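Local coordinates for YerB protein (Bacillus subtilis, PDB 2PSB), which is a putative cell-membrane lipoprotein of unknown function that interacts with PcrA, at residues 35-46 and 78-86; 121-132 and 143-153. All blocks are in the same frame, centred on the assembly; numbering follows the deposited sequence.

In the fold
Both contacts lie in the DUF3048 N-terminal part of the chain and meet in the small antiparallel sheet where strand 78-79 runs beside strand 143-146. Contact 1 is the deeper, centred about 11 Å from the centre of the chain; it ties strand 33-37 and the residues after it to segment 78-86 with two main-chain hydrogen bonds, valines and a cis-proline. Contact 2, centred about 19 Å out, joins strand 120-122 and the segment up to W132 to strand 143-146 and its following helix; mostly buried too, it relies more on aromatic rings, W132 and Y149 being partly exposed. Probable hydrogen bonds from V82 N to S143 O and V79 N to T145 O couple the two.

Contact 1 (35-46 and 78-86); sequences VVVNNHPKARPQ and TVGPVRSAR
V37 and V82 form a single beta bridge, their CA atoms 4.8 Å apart, on strand 33-37 in the N-terminal part of the DUF3048 fold. Two main-chain hydrogen bonds flank it: N38 N reaches P81 O at 2.8 Å, and R83 N reaches V36 O at 3.2 Å, the latter from above the carbonyl plane. The same strand is held by strands 65-71 and 99-102, so 78-86 adds a further neighbour in the buried interior. Before the bridge, the chain turns through G80 and a cis peptide into P81; the backbone angles of G80 leave no room for a CB next to the carbonyl O of V79.

One side of the P81 ring packs on A43 and Q46. P81 CG rests 3.9 Å from A43 CB, P81 CD lies near Q46 CG, and the Q46 side chain crosses the proline at about a right angle. Q46 CG lies anti to the carbonyl carbon (chi1 -61°), and a bend at the next torsion brings the amide back to its own segment, where Q46 NE2 donates to N38 O at 3.0 Å, in the carbonyl plane and on a lone pair. This hydrogen bond ties the two ends of the 38-46 loop together, beside the proline. Valines carry the other flank: V35 CG1 and V37 CG2 both approach V79 CG2, while V36, on the R83 side, lays CG1 along the main chain of R83 and S84. N38 and R83 pass each other with amide and guanidinium planes 90° apart, and the aliphatic part of the arginine does the touching, R83 CG lying 3.5 Å from N38 CB.

Contact 2 (121-132 and 143-153); sequences MNGLDFDGSLFW and SYTSYDYIKKA
S143 meets F131 at the start of an antiparallel strand pair that runs on into a helix: its OG, hydrogen-bonded to H103 ND1, sits at the edge of the phenyl ring, 3.5 Å from F131 CD2. Y144 makes the hydrogen-bonded pair with W132, W132 N donating to Y144 O at 2.7 Å and Y144 N to W132 O at 2.9 Å. Placed between its backbone N and carbonyl carbon (chi1 73°), the W132 indole folds back over this strand, one face on Y144 CB and T145 N. T145 holds the residue just after the F126-S129 turn, T145 OG1 donating a hydrogen bond to L130 O at 2.8 Å, while its CB stands over the F131 face opposite G123 CA. S146 is the N-cap of the helix, its OG accepting from Y149 N at 3.1 Å, and its CB lies at the indole edge. In the first turn of the helix, Y149 turns its ring edge to L130 O, and the planes of the Y149 ring and the W132 six-membered ring stand at 89°. Replacing W132 by alanine is likely to strip the cover from Y144 CB and T145 N and take away one neighbour of the Y149 ring, leaving that ring freer to turn. A153 is enclosed by selenomethionine M121, F126 and L130: A153 CB lies 3.9 Å from M121 SE and 3.8 Å from F126 CE2, and L130 CD1 presses on it at a tight 3.3 Å.

Contact 1 (35-46 and 78-86)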
# COMPACT_ATOMS: atom_id res chain seq x y z
N VAL A 35 5.95 3.49 -2.86
CA VAL A 35 5.44 4.75 -3.39
C VAL A 35 4.12 5.18 -2.77
O VAL A 35 3.17 4.40 -2.66
CB VAL A 35 5.24 4.67 -4.92
CG1 VAL A 35 4.94 6.04 -5.48
CG2 VAL A 35 6.44 4.04 -5.60
N VAL A 36 4.05 6.44 -2.34
CA VAL A 36 2.81 6.97 -1.79
C VAL A 36 1.94 7.32 -2.99
O VAL A 36 2.29 8.20 -3.77
CB VAL A 36 3.03 8.23 -0.98
CG1 VAL A 36 1.68 8.90 -0.69
CG2 VAL A 36 3.75 7.89 0.32
N VAL A 37 0.82 6.63 -3.13
CA VAL A 37 -0.05 6.86 -4.27
C VAL A 37 -1.40 7.50 -3.94
O VAL A 37 -2.16 7.04 -3.08
CB VAL A 37 -0.28 5.53 -5.05
CG1 VAL A 37 -1.23 5.75 -6.22
CG2 VAL A 37 1.05 4.99 -5.54
N ASN A 38 -1.66 8.59 -4.67
CA ASN A 38 -2.88 9.40 -4.58
C ASN A 38 -4.13 8.52 -4.75
O ASN A 38 -4.25 7.78 -5.73
CB ASN A 38 -2.81 10.45 -5.70
CG ASN A 38 -3.72 11.66 -5.47
OD1 ASN A 38 -3.55 12.68 -6.14
ND2 ASN A 38 -4.66 11.55 -4.55
N ASN A 39 -5.07 8.59 -3.81
CA ASN A 39 -6.30 7.82 -3.98
C ASN A 39 -7.52 8.74 -3.95
O ASN A 39 -8.63 8.33 -3.62
CB ASN A 39 -6.43 6.72 -2.93
CG ASN A 39 -7.64 5.83 -3.19
OD1 ASN A 39 -7.88 5.40 -4.32
ND2 ASN A 39 -8.40 5.55 -2.14
N HIS A 40 -7.29 10.01 -4.27
CA HIS A 40 -8.37 10.98 -4.34
C HIS A 40 -9.12 10.58 -5.60
O HIS A 40 -8.51 10.20 -6.59
CB HIS A 40 -7.83 12.40 -4.47
CG HIS A 40 -8.89 13.44 -4.64
ND1 HIS A 40 -9.60 13.60 -5.81
CD2 HIS A 40 -9.38 14.36 -3.78
CE1 HIS A 40 -10.48 14.58 -5.67
NE2 HIS A 40 -10.37 15.05 -4.44
N PRO A 41 -10.46 10.66 -5.58
CA PRO A 41 -11.27 10.29 -6.74
C PRO A 41 -10.69 10.70 -8.10
O PRO A 41 -10.70 9.91 -9.05
CB PRO A 41 -12.61 10.97 -6.45
CG PRO A 41 -12.72 10.84 -4.95
CD PRO A 41 -11.31 11.20 -4.49
N LYS A 42 -10.17 11.92 -8.20
CA LYS A 42 -9.60 12.42 -9.45
C LYS A 42 -8.29 11.77 -9.88
O LYS A 42 -7.82 11.98 -10.99
CB LYS A 42 -9.38 13.94 -9.36
CG LYS A 42 -10.60 14.80 -9.73
CD LYS A 42 -11.04 14.52 -11.17
CE LYS A 42 -12.21 15.42 -11.60
NZ LYS A 42 -11.77 16.81 -11.91
N ALA A 43 -7.70 10.96 -9.00
CA ALA A 43 -6.44 10.30 -9.31
C ALA A 43 -6.62 8.89 -9.88
O ALA A 43 -5.65 8.24 -10.27
CB ALA A 43 -5.57 10.23 -8.05
N ARG A 44 -7.87 8.43 -9.95
CA ARG A 44 -8.19 7.09 -10.43
C ARG A 44 -8.53 7.10 -11.91
O ARG A 44 -9.17 8.01 -12.39
CB ARG A 44 -9.37 6.55 -9.64
CG ARG A 44 -9.23 6.75 -8.14
CD ARG A 44 -10.54 6.47 -7.41
NE ARG A 44 -10.43 6.80 -6.00
CZ ARG A 44 -11.46 6.91 -5.17
NH1 ARG A 44 -12.70 6.72 -5.61
NH2 ARG A 44 -11.25 7.22 -3.90
N PRO A 45 -8.07 6.08 -12.65
CA PRO A 45 -7.26 4.96 -12.16
C PRO A 45 -5.78 5.36 -12.07
O PRO A 45 -5.32 6.17 -12.86
CB PRO A 45 -7.50 3.89 -13.22
CG PRO A 45 -7.54 4.70 -14.47
CD PRO A 45 -8.38 5.90 -14.09
N GLN A 46 -5.06 4.78 -11.12
CA GLN A 46 -3.66 5.08 -10.94
C GLN A 46 -2.81 4.22 -11.88
O GLN A 46 -3.34 3.36 -12.59
CB GLN A 46 -3.26 4.81 -9.49
CG GLN A 46 -4.03 5.67 -8.46
CD GLN A 46 -5.29 5.00 -7.94
OE1 GLN A 46 -5.93 4.20 -8.63
NE2 GLN A 46 -5.67 5.34 -6.71
N THR A 78 5.54 3.51 -15.29
CA THR A 78 5.18 4.77 -14.66
C THR A 78 4.35 4.38 -13.44
O THR A 78 3.71 3.33 -13.43
CB THR A 78 4.32 5.67 -15.58
OG1 THR A 78 2.94 5.58 -15.21
CG2 THR A 78 4.49 5.26 -17.04
N VAL A 79 4.38 5.21 -12.41
CA VAL A 79 3.63 4.93 -11.20
C VAL A 79 3.12 6.26 -10.65
O VAL A 79 3.82 7.27 -10.67
CB VAL A 79 4.53 4.19 -10.15
CG1 VAL A 79 5.74 5.03 -9.79
CG2 VAL A 79 3.72 3.83 -8.93
N GLY A 80 1.86 6.28 -10.21
CA GLY A 80 1.29 7.49 -9.66
C GLY A 80 -0.22 7.50 -9.80
O GLY A 80 -0.81 6.46 -10.10
N PRO A 81 -0.87 8.66 -9.60
CA PRO A 81 -0.19 9.91 -9.23
C PRO A 81 0.44 9.82 -7.85
O PRO A 81 -0.06 9.11 -6.97
CB PRO A 81 -1.32 10.95 -9.27
CG PRO A 81 -2.34 10.34 -10.20
CD PRO A 81 -2.31 8.88 -9.84
N VAL A 82 1.55 10.52 -7.66
CA VAL A 82 2.25 10.51 -6.38
C VAL A 82 1.64 11.56 -5.47
O VAL A 82 1.19 12.60 -5.94
CB VAL A 82 3.75 10.79 -6.57
CG1 VAL A 82 4.50 10.49 -5.27
CG2 VAL A 82 4.27 9.94 -7.70
N ARG A 83 1.64 11.28 -4.18
CA ARG A 83 1.06 12.19 -3.21
C ARG A 83 1.92 12.38 -1.96
O ARG A 83 2.98 11.78 -1.82
CB ARG A 83 -0.33 11.69 -2.78
CG ARG A 83 -1.49 12.53 -3.27
CD ARG A 83 -1.45 13.91 -2.66
NE ARG A 83 -2.60 14.73 -3.04
CZ ARG A 83 -2.85 15.93 -2.51
NH1 ARG A 83 -2.04 16.43 -1.59
NH2 ARG A 83 -3.92 16.62 -2.90
N SER A 84 1.42 13.22 -1.06
CA SER A 84 2.09 13.55 0.19
C SER A 84 2.35 12.39 1.13
O SER A 84 1.57 11.45 1.21
CB SER A 84 1.29 14.61 0.94
OG SER A 84 1.31 15.83 0.23
N ALA A 85 3.45 12.48 1.87
CA ALA A 85 3.83 11.44 2.81
C ALA A 85 3.26 11.72 4.20
O ALA A 85 3.09 12.87 4.59
CB ALA A 85 5.35 11.34 2.89
N ARG A 86 2.97 10.64 4.93
CA ARG A 86 2.44 10.73 6.29
C ARG A 86 3.31 9.85 7.16
O ARG A 86 3.92 8.91 6.66
CB ARG A 86 0.98 10.25 6.32
CG ARG A 86 0.01 11.21 5.65
CD ARG A 86 -0.03 12.53 6.39
NE ARG A 86 -0.03 13.67 5.48
CZ ARG A 86 -1.07 14.03 4.72
NH1 ARG A 86 -2.20 13.34 4.78
NH2 ARG A 86 -0.96 15.07 3.92

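Contact 2 (121-132 and 143-153)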
# COMPACT_ATOMS: atom_id res chain seq x y z
N MSE A 121 12.68 10.06 -1.77
CA MSE A 121 12.67 10.79 -3.03
C MSE A 121 11.42 11.68 -2.94
O MSE A 121 10.29 11.18 -2.96
CB MSE A 121 12.55 9.83 -4.20
CG MSE A 121 12.67 10.49 -5.55
SE MSE A 121 12.15 9.31 -6.94
CE MSE A 121 13.60 8.06 -6.72
N ASN A 122 11.64 12.98 -2.84
CA ASN A 122 10.55 13.94 -2.72
C ASN A 122 10.26 14.61 -4.05
O ASN A 122 11.14 15.22 -4.67
CB ASN A 122 10.91 15.01 -1.68
CG ASN A 122 9.69 15.73 -1.13
OD1 ASN A 122 8.70 15.92 -1.83
ND2 ASN A 122 9.78 16.15 0.13
N GLY A 123 9.01 14.48 -4.49
CA GLY A 123 8.61 15.08 -5.74
C GLY A 123 8.96 16.55 -5.74
O GLY A 123 9.16 17.14 -6.80
N LEU A 124 9.03 17.14 -4.56
CA LEU A 124 9.37 18.55 -4.46
C LEU A 124 10.74 18.84 -5.10
O LEU A 124 10.90 19.81 -5.84
CB LEU A 124 9.41 19.00 -2.99
CG LEU A 124 8.17 18.85 -2.09
CD1 LEU A 124 8.45 19.54 -0.75
CD2 LEU A 124 6.95 19.46 -2.74
N ASP A 125 11.71 17.97 -4.84
CA ASP A 125 13.06 18.14 -5.35
C ASP A 125 13.30 17.75 -6.79
O ASP A 125 14.28 18.18 -7.40
CB ASP A 125 14.05 17.38 -4.48
CG ASP A 125 13.88 17.69 -3.03
OD1 ASP A 125 13.72 18.88 -2.69
OD2 ASP A 125 13.92 16.74 -2.22
N PHE A 126 12.41 16.94 -7.36
CA PHE A 126 12.60 16.50 -8.73
C PHE A 126 11.45 16.87 -9.64
O PHE A 126 11.39 16.43 -10.79
CB PHE A 126 12.79 14.98 -8.78
CG PHE A 126 13.86 14.48 -7.87
CD1 PHE A 126 13.64 14.36 -6.50
CD2 PHE A 126 15.11 14.11 -8.37
CE1 PHE A 126 14.63 13.89 -5.65
CE2 PHE A 126 16.11 13.63 -7.54
CZ PHE A 126 15.88 13.52 -6.17
N ASP A 127 10.53 17.68 -9.13
CA ASP A 127 9.40 18.11 -9.93
C ASP A 127 9.94 18.86 -11.14
O ASP A 127 10.42 19.98 -11.01
CB ASP A 127 8.48 19.02 -9.11
CG ASP A 127 7.09 19.15 -9.71
OD1 ASP A 127 6.79 18.40 -10.66
OD2 ASP A 127 6.30 19.98 -9.23
N GLY A 128 9.87 18.22 -12.31
CA GLY A 128 10.38 18.83 -13.53
C GLY A 128 11.41 17.95 -14.22
O GLY A 128 11.73 18.15 -15.39
N SER A 129 11.93 16.95 -13.51
CA SER A 129 12.91 16.06 -14.08
C SER A 129 12.55 14.59 -13.87
O SER A 129 11.95 13.97 -14.74
CB SER A 129 14.32 16.36 -13.52
OG SER A 129 14.33 16.47 -12.11
N LEU A 130 12.90 14.05 -12.71
CA LEU A 130 12.62 12.65 -12.41
C LEU A 130 11.14 12.42 -12.08
O LEU A 130 10.67 11.29 -12.05
CB LEU A 130 13.54 12.19 -11.28
CG LEU A 130 15.02 12.44 -11.60
CD1 LEU A 130 15.89 11.80 -10.55
CD2 LEU A 130 15.37 11.87 -12.97
N PHE A 131 10.42 13.52 -11.84
CA PHE A 131 8.98 13.52 -11.59
C PHE A 131 8.39 14.36 -12.73
O PHE A 131 8.94 15.41 -13.07
CB PHE A 131 8.66 14.23 -10.26
CG PHE A 131 8.49 13.31 -9.08
CD1 PHE A 131 9.59 12.65 -8.52
CD2 PHE A 131 7.24 13.12 -8.51
CE1 PHE A 131 9.44 11.83 -7.40
CE2 PHE A 131 7.08 12.30 -7.39
CZ PHE A 131 8.18 11.66 -6.84
N TRP A 132 7.30 13.91 -13.33
CA TRP A 132 6.69 14.69 -14.41
C TRP A 132 5.22 14.99 -14.13
O TRP A 132 4.62 14.41 -13.21
CB TRP A 132 6.85 13.97 -15.76
CG TRP A 132 5.99 12.75 -15.96
CD1 TRP A 132 4.70 12.71 -16.41
CD2 TRP A 132 6.41 11.39 -15.82
NE1 TRP A 132 4.30 11.41 -16.58
CE2 TRP A 132 5.33 10.58 -16.21
CE3 TRP A 132 7.59 10.78 -15.38
CZ2 TRP A 132 5.40 9.18 -16.21
CZ3 TRP A 132 7.67 9.40 -15.37
CH2 TRP A 132 6.57 8.62 -15.78
N SER A 143 0.87 14.24 -10.86
CA SER A 143 2.28 14.00 -10.60
C SER A 143 2.73 12.52 -10.64
O SER A 143 2.34 11.72 -9.79
CB SER A 143 2.63 14.63 -9.25
OG SER A 143 3.95 14.31 -8.86
N TYR A 144 3.57 12.19 -11.62
CA TYR A 144 4.07 10.82 -11.78
C TYR A 144 5.60 10.72 -11.88
O TYR A 144 6.30 11.71 -12.07
CB TYR A 144 3.54 10.18 -13.05
CG TYR A 144 2.04 10.07 -13.15
CD1 TYR A 144 1.25 11.17 -13.48
CD2 TYR A 144 1.40 8.85 -12.90
CE1 TYR A 144 -0.13 11.07 -13.56
CE2 TYR A 144 0.02 8.73 -12.97
CZ TYR A 144 -0.74 9.85 -13.29
OH TYR A 144 -2.11 9.75 -13.34
N THR A 145 6.09 9.49 -11.75
CA THR A 145 7.49 9.17 -11.93
C THR A 145 7.52 7.76 -12.51
O THR A 145 6.47 7.23 -12.87
CB THR A 145 8.31 9.19 -10.63
OG1 THR A 145 9.68 8.94 -10.95
CG2 THR A 145 7.83 8.13 -9.66
N SER A 146 8.70 7.16 -12.59
CA SER A 146 8.84 5.82 -13.15
C SER A 146 9.98 5.10 -12.45
O SER A 146 10.82 5.74 -11.84
CB SER A 146 9.14 5.90 -14.65
OG SER A 146 10.44 6.43 -14.88
N TYR A 147 10.00 3.78 -12.53
CA TYR A 147 11.07 3.03 -11.89
C TYR A 147 12.42 3.47 -12.46
O TYR A 147 13.41 3.57 -11.75
CB TYR A 147 10.90 1.52 -12.07
CG TYR A 147 12.02 0.73 -11.42
CD1 TYR A 147 12.41 1.00 -10.11
CD2 TYR A 147 12.68 -0.30 -12.11
CE1 TYR A 147 13.42 0.29 -9.49
CE2 TYR A 147 13.71 -1.03 -11.49
CZ TYR A 147 14.07 -0.73 -10.17
OH TYR A 147 15.05 -1.44 -9.51
N ASP A 148 12.45 3.74 -13.76
CA ASP A 148 13.69 4.18 -14.41
C ASP A 148 14.14 5.51 -13.80
O ASP A 148 15.32 5.69 -13.50
CB ASP A 148 13.48 4.35 -15.92
CG ASP A 148 14.78 4.50 -16.67
OD1 ASP A 148 15.51 3.49 -16.80
OD2 ASP A 148 15.09 5.62 -17.12
N TYR A 149 13.21 6.44 -13.60
CA TYR A 149 13.57 7.73 -13.01
C TYR A 149 13.89 7.58 -11.53
O TYR A 149 14.73 8.30 -10.98
CB TYR A 149 12.43 8.74 -13.19
CG TYR A 149 12.28 9.24 -14.61
CD1 TYR A 149 13.19 8.86 -15.61
CD2 TYR A 149 11.25 10.11 -14.96
CE1 TYR A 149 13.08 9.35 -16.91
CE2 TYR A 149 11.13 10.60 -16.25
CZ TYR A 149 12.05 10.22 -17.23
OH TYR A 149 11.94 10.72 -18.51
N ILE A 150 13.21 6.65 -10.88
CA ILE A 150 13.45 6.41 -9.47
C ILE A 150 14.88 5.89 -9.29
O ILE A 150 15.56 6.24 -8.32
CB ILE A 150 12.45 5.40 -8.93
CG1 ILE A 150 11.03 6.00 -9.03
CG2 ILE A 150 12.81 5.01 -7.49
CD1 ILE A 150 9.91 4.98 -8.90
N LYS A 151 15.32 5.06 -10.22
CA LYS A 151 16.68 4.53 -10.16
C LYS A 151 17.66 5.68 -10.33
O LYS A 151 18.64 5.80 -9.59
CB LYS A 151 16.88 3.48 -11.26
CG LYS A 151 16.31 2.13 -10.91
CD LYS A 151 15.69 1.44 -12.13
CE LYS A 151 16.71 1.03 -13.16
NZ LYS A 151 16.05 0.20 -14.22
N LYS A 152 17.39 6.55 -11.31
CA LYS A 152 18.27 7.69 -11.55
C LYS A 152 18.38 8.57 -10.32
O LYS A 152 19.46 9.09 -10.02
CB LYS A 152 17.77 8.50 -12.75
CG LYS A 152 17.87 7.76 -14.09
CD LYS A 152 19.25 7.12 -14.27
CE LYS A 152 19.34 6.32 -15.58
NZ LYS A 152 20.65 5.62 -15.78
N ALA A 153 17.29 8.72 -9.58
CA ALA A 153 17.31 9.54 -8.37
C ALA A 153 18.11 8.84 -7.28
O ALA A 153 18.68 9.48 -6.40
CB ALA A 153 15.89 9.83 -7.90